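Local coordinates for ribonucleoside-diphosphate reductase (PDB 5IM3), which probably supplies the precursors for DNA synthesis by reducing ribonucleoside diphosphates to deoxyribonucleotides, under allosteric control by bound nucleotides such as dATP, at residues Leu275-Leu283 with Met328-Glu338; Met250-Tyr261 with Phe316-Arg325. One frame throughout, in Å; residues are numbered along the deposited sequence.

Both contacts pack against helix 319-330: contact 2 uses its N-terminal turns, with helix 250-267 as partner, and contact 1 its C-terminal end, the connection beyond and the first residues of helix 337-349, against the 275-283 turn that leads into helix 280-286. Their centres lie 15 Å apart, and they touch directly. Leu258 of contact 2 reaches Leu283 of contact 1 (CD2 to CB, 3.8 Å), while the CE methyl of Met324 meets the backbone O of Leu283 at 3.7 Å. Along the sequence the four segments alternate, so the two pairings interlock. Contact 1 is centred about 32 Å and contact 2 about 28 Å from the centre of the chain; both lie away from the dATP sites.

Contact 1 (Leu275-Leu283 with Met328-Glu338); sequences LKEFDLEKL and MGLAIEEKDRE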
loop_
_atom_site.group_PDB
_atom_site.type_symbol
_atom_site.label_atom_id
_atom_site.label_comp_id
_atom_site.label_asym_id
_atom_site.label_seq_id
_atom_site.Cartn_x
_atom_site.Cartn_y
_atom_site.Cartn_z
ATOM N N LEU A 275 10.650 52.007 42.244
ATOM C CA LEU A 275 11.472 51.122 43.061
ATOM C C LEU A 275 12.468 51.892 43.922
ATOM O O LEU A 275 12.992 51.333 44.890
ATOM C CB LEU A 275 12.212 50.112 42.177
ATOM C CG LEU A 275 11.359 49.110 41.386
ATOM C CD1 LEU A 275 12.189 47.898 40.968
ATOM C CD2 LEU A 275 10.131 48.656 42.168
ATOM N N LYS A 276 12.740 53.157 43.596
ATOM C CA LYS A 276 13.556 53.990 44.469
ATOM C C LYS A 276 12.849 54.326 45.774
ATOM O O LYS A 276 13.507 54.753 46.729
ATOM C CB LYS A 276 13.945 55.285 43.758
ATOM C CG LYS A 276 14.929 55.094 42.626
ATOM C CD LYS A 276 15.214 56.408 41.926
ATOM C CE LYS A 276 16.252 56.229 40.835
ATOM N NZ LYS A 276 16.472 57.477 40.057
ATOM N N GLU A 277 11.529 54.154 45.839
ATOM C CA GLU A 277 10.791 54.394 47.073
ATOM C C GLU A 277 10.987 53.288 48.102
ATOM O O GLU A 277 10.473 53.408 49.219
ATOM C CB GLU A 277 9.298 54.558 46.767
ATOM C CG GLU A 277 8.975 55.729 45.841
ATOM C CD GLU A 277 7.517 55.759 45.413
ATOM O OE1 GLU A 277 6.786 54.790 45.714
ATOM O OE2 GLU A 277 7.103 56.748 44.771
ATOM N N PHE A 278 11.698 52.219 47.754
ATOM C CA PHE A 278 12.006 51.160 48.700
ATOM C C PHE A 278 13.218 51.540 49.541
ATOM O O PHE A 278 14.012 52.413 49.179
ATOM C CB PHE A 278 12.286 49.843 47.976
ATOM C CG PHE A 278 11.055 49.124 47.506
ATOM C CD1 PHE A 278 10.477 49.433 46.285
ATOM C CD2 PHE A 278 10.486 48.120 48.275
ATOM C CE1 PHE A 278 9.349 48.764 45.845
ATOM C CE2 PHE A 278 9.357 47.447 47.838
ATOM C CZ PHE A 278 8.790 47.769 46.622
ATOM N N ASP A 279 13.357 50.865 50.679
ATOM C CA ASP A 279 14.526 51.033 51.540
ATOM C C ASP A 279 15.587 50.061 51.043
ATOM O O ASP A 279 15.658 48.909 51.470
ATOM C CB ASP A 279 14.166 50.793 53.000
ATOM C CG ASP A 279 15.284 51.178 53.943
ATOM O OD1 ASP A 279 16.454 50.859 53.642
ATOM O OD2 ASP A 279 14.994 51.805 54.983
ATOM N N LEU A 280 16.431 50.539 50.127
ATOM C CA LEU A 280 17.376 49.651 49.460
ATOM C C LEU A 280 18.440 49.128 50.418
ATOM O O LEU A 280 18.947 48.018 50.224
ATOM C CB LEU A 280 18.022 50.375 48.281
ATOM C CG LEU A 280 17.024 50.923 47.254
ATOM C CD1 LEU A 280 17.733 51.731 46.178
ATOM C CD2 LEU A 280 16.210 49.795 46.626
ATOM N N GLU A 281 18.794 49.900 51.449
ATOM C CA GLU A 281 19.754 49.406 52.432
ATOM C C GLU A 281 19.210 48.170 53.136
ATOM O O GLU A 281 19.917 47.167 53.296
ATOM C CB GLU A 281 20.087 50.508 53.442
ATOM C CG GLU A 281 21.311 50.215 54.304
ATOM C CD GLU A 281 20.956 49.731 55.697
ATOM O OE1 GLU A 281 19.806 49.301 55.911
ATOM O OE2 GLU A 281 21.829 49.794 56.589
ATOM N N LYS A 282 17.944 48.222 53.550
ATOM C CA LYS A 282 17.314 47.079 54.202
ATOM C C LYS A 282 17.165 45.900 53.244
ATOM O O LYS A 282 17.386 44.746 53.633
ATOM C CB LYS A 282 15.956 47.499 54.753
ATOM C CG LYS A 282 15.309 46.515 55.712
ATOM C CD LYS A 282 13.922 47.001 56.142
ATOM C CE LYS A 282 13.974 48.367 56.835
ATOM N NZ LYS A 282 12.624 48.904 57.142
ATOM N N LEU A 283 16.786 46.163 51.993
ATOM C CA LEU A 283 16.684 45.084 51.016
ATOM C C LEU A 283 18.055 44.551 50.631
ATOM O O LEU A 283 18.192 43.361 50.319
ATOM C CB LEU A 283 15.946 45.562 49.766
ATOM C CG LEU A 283 14.512 46.060 49.955
ATOM C CD1 LEU A 283 13.929 46.482 48.618
ATOM C CD2 LEU A 283 13.640 44.997 50.610
ATOM N N MET A 328 10.272 43.222 44.403
ATOM C CA MET A 328 9.933 44.629 44.600
ATOM C C MET A 328 8.794 45.045 43.680
ATOM O O MET A 328 7.824 45.678 44.116
ATOM C CB MET A 328 11.166 45.503 44.359
ATOM C CG MET A 328 12.259 45.381 45.428
ATOM S SD MET A 328 13.841 46.091 44.915
ATOM C CE MET A 328 13.496 47.843 45.027
ATOM N N GLY A 329 8.890 44.692 42.397
ATOM C CA GLY A 329 7.842 45.047 41.455
ATOM C C GLY A 329 6.484 44.515 41.859
ATOM O O GLY A 329 5.462 45.162 41.618
ATOM N N LEU A 330 6.449 43.340 42.482
ATOM C CA LEU A 330 5.199 42.766 42.959
ATOM C C LEU A 330 4.725 43.369 44.273
ATOM O O LEU A 330 3.588 43.098 44.676
ATOM C CB LEU A 330 5.355 41.249 43.117
ATOM C CG LEU A 330 5.516 40.465 41.809
ATOM C CD1 LEU A 330 5.782 38.995 42.103
ATOM C CD2 LEU A 330 4.285 40.622 40.920
ATOM N N ALA A 331 5.551 44.181 44.939
ATOM C CA ALA A 331 5.203 44.758 46.231
ATOM C C ALA A 331 5.140 46.283 46.217
ATOM O O ALA A 331 5.094 46.895 47.293
ATOM C CB ALA A 331 6.203 44.296 47.296
ATOM N N ILE A 332 5.126 46.920 45.043
ATOM C CA ILE A 332 5.132 48.379 44.987
ATOM C C ILE A 332 3.875 49.007 45.571
ATOM O O ILE A 332 3.823 50.230 45.715
ATOM C CB ILE A 332 5.308 48.894 43.540
ATOM C CG1 ILE A 332 4.247 48.295 42.617
ATOM C CG2 ILE A 332 6.694 48.589 43.023
ATOM C CD1 ILE A 332 4.185 48.968 41.260
ATOM N N GLU A 333 2.855 48.215 45.896
ATOM C CA GLU A 333 1.620 48.752 46.459
ATOM C C GLU A 333 1.257 48.111 47.792
ATOM O O GLU A 333 0.165 48.364 48.312
ATOM C CB GLU A 333 0.466 48.588 45.465
ATOM C CG GLU A 333 0.634 49.429 44.212
ATOM C CD GLU A 333 -0.587 49.403 43.316
ATOM O OE1 GLU A 333 -1.694 49.129 43.826
ATOM O OE2 GLU A 333 -0.435 49.656 42.101
ATOM N N GLU A 334 2.143 47.298 48.358
ATOM C CA GLU A 334 1.924 46.752 49.688
ATOM C C GLU A 334 2.098 47.836 50.746
ATOM O O GLU A 334 2.836 48.806 50.560
ATOM C CB GLU A 334 2.902 45.606 49.954
ATOM C CG GLU A 334 2.659 44.361 49.116
ATOM C CD GLU A 334 1.624 43.444 49.731
ATOM O OE1 GLU A 334 0.980 43.847 50.721
ATOM O OE2 GLU A 334 1.461 42.312 49.232
ATOM N N LYS A 335 1.403 47.662 51.873
ATOM C CA LYS A 335 1.579 48.576 52.997
ATOM C C LYS A 335 2.992 48.482 53.559
ATOM O O LYS A 335 3.639 49.502 53.822
ATOM C CB LYS A 335 0.551 48.276 54.087
ATOM C CG LYS A 335 -0.895 48.403 53.640
ATOM C CD LYS A 335 -1.852 48.062 54.773
ATOM C CE LYS A 335 -3.301 48.122 54.316
ATOM N NZ LYS A 335 -3.692 49.491 53.886
ATOM N N ASP A 336 3.482 47.258 53.765
ATOM C CA ASP A 336 4.842 47.023 54.250
ATOM C C ASP A 336 5.702 46.605 53.061
ATOM O O ASP A 336 6.029 45.433 52.871
ATOM C CB ASP A 336 4.845 45.973 55.356
ATOM C CG ASP A 336 3.965 46.357 56.529
ATOM O OD1 ASP A 336 4.461 47.038 57.453
ATOM O OD2 ASP A 336 2.775 45.974 56.527
ATOM N N ARG A 337 6.066 47.600 52.249
ATOM C CA ARG A 337 6.860 47.379 51.043
ATOM C C ARG A 337 8.011 46.403 51.261
ATOM O O ARG A 337 8.153 45.415 50.534
ATOM C CB ARG A 337 7.413 48.717 50.549
ATOM C CG ARG A 337 6.580 49.412 49.493
ATOM C CD ARG A 337 7.279 50.689 49.049
ATOM N NE ARG A 337 6.898 51.106 47.700
ATOM C CZ ARG A 337 5.980 52.027 47.420
ATOM N NH1 ARG A 337 5.326 52.653 48.394
ATOM N NH2 ARG A 337 5.721 52.330 46.157
ATOM N N GLU A 338 8.857 46.680 52.257
ATOM C CA GLU A 338 10.080 45.903 52.432
ATOM C C GLU A 338 9.779 44.501 52.949
ATOM O O GLU A 338 10.310 43.512 52.430
ATOM C CB GLU A 338 11.032 46.635 53.379
ATOM C CG GLU A 338 11.695 47.869 52.773
ATOM C CD GLU A 338 10.749 49.049 52.632
ATOM O OE1 GLU A 338 9.734 49.094 53.359
ATOM O OE2 GLU A 338 11.026 49.933 51.792
#
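The backbones approach at two points, Leu275 CA to Met328 CA (6.8 Å) and Phe278 CA to Glu338 CA (6.7 Å), where a 3-10 turn at 275-277, followed by a two-residue link to helix 280-286, meets the end of one helix and the start of the next. Between these points the Phe278 ring is sandwiched. Arg337 CD stands over the ring centre, 4.0 Å from the centroid and 9° off the normal, a CH-pi contact; Met328 CB lies over the opposite face, displaced from the ring centre, and Ile332 CG2 meets the edge. Met328 bends at its last torsion (chi3 74°), which turns CE back to Phe278 CD1 at 3.6 Å, while its sulfur stands farther above the ring in a Met-aromatic contact. Leu275, Leu280 and Leu283 close round the same thioether. The connection between helices 319-330 and 337-349 of the all-alpha region, which includes a type I beta turn from Ala331 to Glu334, carries Arg337 back over the ring. Here its guanidinium, nearly perpendicular to the ring, forms a salt bridge with the extended Glu277 (OE1 to NH2, 2.7 Å); the carboxylate oxygen comes over the guanidinium face. On the helix 280-286 side, Asp279 N donates to Glu338 OE2 at 2.7 Å, meeting it on the anti side, and Asp279 itself caps that helix through OD1 to Lys282 N.

Contact 2 (Met250-Tyr261 with Phe316-Arg325); sequences MAELYAKALPAY and FELPQIFFMR
Apolar contacts centre on Ile321, a knob in the hole formed by Tyr254, Ala257, Leu258 and Tyr261. This knobs-into-holes packing joins helix 250-267 to the start of helix 319-330 in the all-alpha region of the reductase; the axes of segments 250-261 and 319-325 cross at -51° and approach to 10.5 Å. The branches of Ile321 divide the work: CD1 enters between Ala257 and Leu258, CG1 meets the edge of the Tyr254 ring, and CG2 lies over one face of the Tyr261 ring in a CH-pi contact, 3.8 Å from its centroid. Gln320 CB makes a second CH-pi contact, over a face of the Tyr254 ring, while Leu318 CB touches Tyr254 CE1. At the other end the rings of Tyr261 and Phe316 meet obliquely, their planes 45° apart, and Phe316 is stacked in turn on Phe238 of helix 219-239.

Polar contacts gather at the two phenol oxygens. Tyr254 OH accepts a weak bond from Gln320 N (3.3 Å), in the first turn of helix 319-330, and is also hydrogen-bonded to Asp292, which binds the Gln320 amide as well. A chi1 of 165° points the Tyr261 ring away from its own backbone N and across to Glu317; its OH donates to Glu317 OE2 in a weak hydrogen bond whose 2.5 Å length is too short to be taken at face value.

Ionic contacts fix that carboxylate. Arg325 grips it side-on, NE to OE2 and NH2 to OE1 (3.1 Å), both oxygens lying close to the guanidinium plane. With a tyrosine hydroxyl, an arginine and Ile309 N all directed at one buried carboxylate, Glu317 is probably stabilised as the charged form.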
loop_
_atom_site.group_PDB
_atom_site.type_symbol
_atom_site.label_atom_id
_atom_site.label_comp_id
_atom_site.label_asym_id
_atom_site.label_seq_id
_atom_site.Cartn_x
_atom_site.Cartn_y
_atom_site.Cartn_z
ATOM N N MET A 250 30.567 38.145 47.410
ATOM C CA MET A 250 29.231 38.701 47.227
ATOM C C MET A 250 28.487 38.893 48.537
ATOM O O MET A 250 27.464 39.586 48.552
ATOM C CB MET A 250 28.395 37.798 46.317
ATOM C CG MET A 250 28.814 37.815 44.868
ATOM S SD MET A 250 28.681 39.460 44.144
ATOM C CE MET A 250 30.406 39.921 44.162
ATOM N N ALA A 251 28.962 38.293 49.629
ATOM C CA ALA A 251 28.293 38.465 50.912
ATOM C C ALA A 251 28.187 39.935 51.293
ATOM O O ALA A 251 27.238 40.329 51.982
ATOM C CB ALA A 251 29.039 37.685 51.995
ATOM N N GLU A 252 29.140 40.756 50.852
ATOM C CA GLU A 252 29.139 42.180 51.147
ATOM C C GLU A 252 28.898 43.048 49.917
ATOM O O GLU A 252 28.576 44.231 50.069
ATOM C CB GLU A 252 30.471 42.584 51.806
ATOM C CG GLU A 252 30.756 41.885 53.141
ATOM C CD GLU A 252 31.283 40.467 52.975
ATOM O OE1 GLU A 252 31.801 40.143 51.885
ATOM O OE2 GLU A 252 31.183 39.677 53.939
ATOM N N LEU A 253 29.018 42.498 48.712
ATOM C CA LEU A 253 28.898 43.297 47.500
ATOM C C LEU A 253 27.487 43.324 46.932
ATOM O O LEU A 253 27.146 44.265 46.204
ATOM C CB LEU A 253 29.861 42.773 46.432
ATOM C CG LEU A 253 31.333 43.042 46.751
ATOM C CD1 LEU A 253 32.241 42.192 45.888
ATOM C CD2 LEU A 253 31.648 44.511 46.556
ATOM N N TYR A 254 26.659 42.326 47.240
ATOM C CA TYR A 254 25.283 42.343 46.757
ATOM C C TYR A 254 24.520 43.532 47.324
ATOM O O TYR A 254 23.679 44.124 46.639
ATOM C CB TYR A 254 24.580 41.034 47.120
ATOM C CG TYR A 254 24.373 40.092 45.955
ATOM C CD1 TYR A 254 23.749 40.520 44.786
ATOM C CD2 TYR A 254 24.797 38.773 46.025
ATOM C CE1 TYR A 254 23.561 39.661 43.723
ATOM C CE2 TYR A 254 24.610 37.904 44.964
ATOM C CZ TYR A 254 23.991 38.353 43.817
ATOM O OH TYR A 254 23.800 37.495 42.757
ATOM N N ALA A 255 24.807 43.901 48.574
ATOM C CA ALA A 255 24.145 45.050 49.179
ATOM C C ALA A 255 24.639 46.359 48.580
ATOM O O ALA A 255 23.868 47.320 48.475
ATOM C CB ALA A 255 24.361 45.042 50.691
ATOM N N LYS A 256 25.914 46.421 48.191
ATOM C CA LYS A 256 26.426 47.621 47.541
ATOM C C LYS A 256 25.924 47.735 46.109
ATOM O O LYS A 256 25.719 48.848 45.613
ATOM C CB LYS A 256 27.955 47.624 47.569
ATOM C CG LYS A 256 28.546 47.868 48.954
ATOM C CD LYS A 256 28.745 49.354 49.227
ATOM C CE LYS A 256 28.779 49.657 50.719
ATOM N NZ LYS A 256 27.421 49.579 51.328
ATOM N N ALA A 257 25.705 46.603 45.439
ATOM C CA ALA A 257 25.329 46.625 44.031
ATOM C C ALA A 257 23.854 46.951 43.824
ATOM O O ALA A 257 23.501 47.572 42.815
ATOM C CB ALA A 257 25.658 45.281 43.382
ATOM N N LEU A 258 22.984 46.547 44.754
ATOM C CA LEU A 258 21.552 46.788 44.587
ATOM C C LEU A 258 21.232 48.263 44.382
ATOM O O LEU A 258 20.603 48.606 43.365
ATOM C CB LEU A 258 20.794 46.201 45.782
ATOM C CG LEU A 258 19.312 46.580 45.874
ATOM C CD1 LEU A 258 18.540 46.092 44.651
ATOM C CD2 LEU A 258 18.698 46.033 47.149
ATOM N N PRO A 259 21.613 49.177 45.280
ATOM C CA PRO A 259 21.297 50.593 45.030
ATOM C C PRO A 259 21.944 51.130 43.769
ATOM O O PRO A 259 21.339 51.959 43.078
ATOM C CB PRO A 259 21.819 51.299 46.291
ATOM C CG PRO A 259 22.857 50.398 46.833
ATOM C CD PRO A 259 22.379 49.002 46.527
ATOM N N ALA A 260 23.155 50.675 43.440
ATOM C CA ALA A 260 23.771 51.069 42.177
ATOM C C ALA A 260 22.967 50.548 40.996
ATOM O O ALA A 260 22.867 51.215 39.959
ATOM C CB ALA A 260 25.209 50.558 42.106
ATOM N N TYR A 261 22.386 49.355 41.133
ATOM C CA TYR A 261 21.603 48.783 40.044
ATOM C C TYR A 261 20.320 49.572 39.823
ATOM O O TYR A 261 19.970 49.901 38.684
ATOM C CB TYR A 261 21.291 47.316 40.341
ATOM C CG TYR A 261 20.207 46.740 39.463
ATOM C CD1 TYR A 261 20.493 46.284 38.185
ATOM C CD2 TYR A 261 18.899 46.652 39.913
ATOM C CE1 TYR A 261 19.502 45.760 37.375
ATOM C CE2 TYR A 261 17.900 46.131 39.113
ATOM C CZ TYR A 261 18.208 45.685 37.846
ATOM O OH TYR A 261 17.219 45.162 37.048
ATOM N N PHE A 316 23.789 43.861 33.433
ATOM C CA PHE A 316 24.184 44.447 34.709
ATOM C C PHE A 316 23.196 44.114 35.822
ATOM O O PHE A 316 23.137 44.827 36.827
ATOM C CB PHE A 316 24.369 45.962 34.576
ATOM C CG PHE A 316 23.107 46.714 34.254
ATOM C CD1 PHE A 316 22.662 46.827 32.947
ATOM C CD2 PHE A 316 22.378 47.330 35.259
ATOM C CE1 PHE A 316 21.506 47.527 32.651
ATOM C CE2 PHE A 316 21.223 48.032 34.969
ATOM C CZ PHE A 316 20.786 48.130 33.664
ATOM N N GLU A 317 22.435 43.029 35.672
ATOM C CA GLU A 317 21.526 42.544 36.706
ATOM C C GLU A 317 21.983 41.155 37.138
ATOM O O GLU A 317 21.936 40.207 36.345
ATOM C CB GLU A 317 20.085 42.513 36.198
ATOM C CG GLU A 317 19.060 42.158 37.263
ATOM C CD GLU A 317 17.634 42.261 36.757
ATOM O OE1 GLU A 317 17.379 41.869 35.597
ATOM O OE2 GLU A 317 16.768 42.741 37.521
ATOM N N LEU A 318 22.418 41.035 38.394
ATOM C CA LEU A 318 22.872 39.761 38.932
ATOM C C LEU A 318 21.693 38.925 39.424
ATOM O O LEU A 318 20.619 39.459 39.712
ATOM C CB LEU A 318 23.866 39.997 40.066
ATOM C CG LEU A 318 25.271 40.397 39.603
ATOM C CD1 LEU A 318 26.114 40.918 40.755
ATOM C CD2 LEU A 318 25.963 39.215 38.934
ATOM N N PRO A 319 21.871 37.606 39.541
ATOM C CA PRO A 319 20.700 36.737 39.770
ATOM C C PRO A 319 19.887 37.093 41.006
ATOM O O PRO A 319 18.656 37.171 40.924
ATOM C CB PRO A 319 21.327 35.339 39.875
ATOM C CG PRO A 319 22.603 35.436 39.121
ATOM C CD PRO A 319 23.111 36.825 39.387
ATOM N N GLN A 320 20.531 37.294 42.157
ATOM C CA GLN A 320 19.769 37.610 43.362
ATOM C C GLN A 320 19.134 38.990 43.278
ATOM O O GLN A 320 18.082 39.223 43.883
ATOM C CB GLN A 320 20.661 37.512 44.600
ATOM C CG GLN A 320 21.251 36.131 44.827
ATOM C CD GLN A 320 20.194 35.037 44.832
ATOM O OE1 GLN A 320 19.267 35.057 45.641
ATOM N NE2 GLN A 320 20.323 34.083 43.914
ATOM N N ILE A 321 19.753 39.914 42.541
ATOM C CA ILE A 321 19.138 41.217 42.329
ATOM C C ILE A 321 17.976 41.094 41.353
ATOM O O ILE A 321 16.980 41.818 41.470
ATOM C CB ILE A 321 20.204 42.225 41.854
ATOM C CG1 ILE A 321 21.060 42.666 43.051
ATOM C CG2 ILE A 321 19.563 43.430 41.164
ATOM C CD1 ILE A 321 22.228 43.573 42.697
ATOM N N PHE A 322 18.073 40.179 40.388
ATOM C CA PHE A 322 16.937 39.890 39.521
ATOM C C PHE A 322 15.728 39.454 40.338
ATOM O O PHE A 322 14.631 40.002 40.187
ATOM C CB PHE A 322 17.317 38.816 38.498
ATOM C CG PHE A 322 16.138 38.194 37.800
ATOM C CD1 PHE A 322 15.470 38.873 36.793
ATOM C CD2 PHE A 322 15.703 36.927 38.149
ATOM C CE1 PHE A 322 14.386 38.297 36.149
ATOM C CE2 PHE A 322 14.623 36.344 37.509
ATOM C CZ PHE A 322 13.965 37.030 36.507
ATOM N N PHE A 323 15.914 38.470 41.221
ATOM C CA PHE A 323 14.806 38.013 42.052
ATOM C C PHE A 323 14.297 39.127 42.953
ATOM O O PHE A 323 13.094 39.201 43.229
ATOM C CB PHE A 323 15.232 36.804 42.889
ATOM C CG PHE A 323 15.394 35.536 42.095
ATOM C CD1 PHE A 323 14.449 35.164 41.152
ATOM C CD2 PHE A 323 16.494 34.714 42.294
ATOM C CE1 PHE A 323 14.595 34.001 40.421
ATOM C CE2 PHE A 323 16.645 33.547 41.565
ATOM C CZ PHE A 323 15.690 33.193 40.624
ATOM N N MET A 324 15.191 40.003 43.412
ATOM C CA MET A 324 14.769 41.106 44.266
ATOM C C MET A 324 13.980 42.143 43.473
ATOM O O MET A 324 13.033 42.739 43.998
ATOM C CB MET A 324 15.991 41.740 44.938
ATOM C CG MET A 324 15.671 42.873 45.905
ATOM S SD MET A 324 14.611 42.370 47.280
ATOM C CE MET A 324 15.763 41.410 48.262
ATOM N N ARG A 325 14.346 42.369 42.206
ATOM C CA ARG A 325 13.568 43.285 41.374
ATOM C C ARG A 325 12.145 42.779 41.192
ATOM O O ARG A 325 11.184 43.548 41.286
ATOM C CB ARG A 325 14.219 43.478 40.003
ATOM C CG ARG A 325 13.184 43.879 38.932
ATOM C CD ARG A 325 13.800 44.312 37.628
ATOM N NE ARG A 325 14.360 43.201 36.862
ATOM C CZ ARG A 325 13.660 42.391 36.071
ATOM N NH1 ARG A 325 12.346 42.532 35.937
ATOM N NH2 ARG A 325 14.280 41.424 35.411
#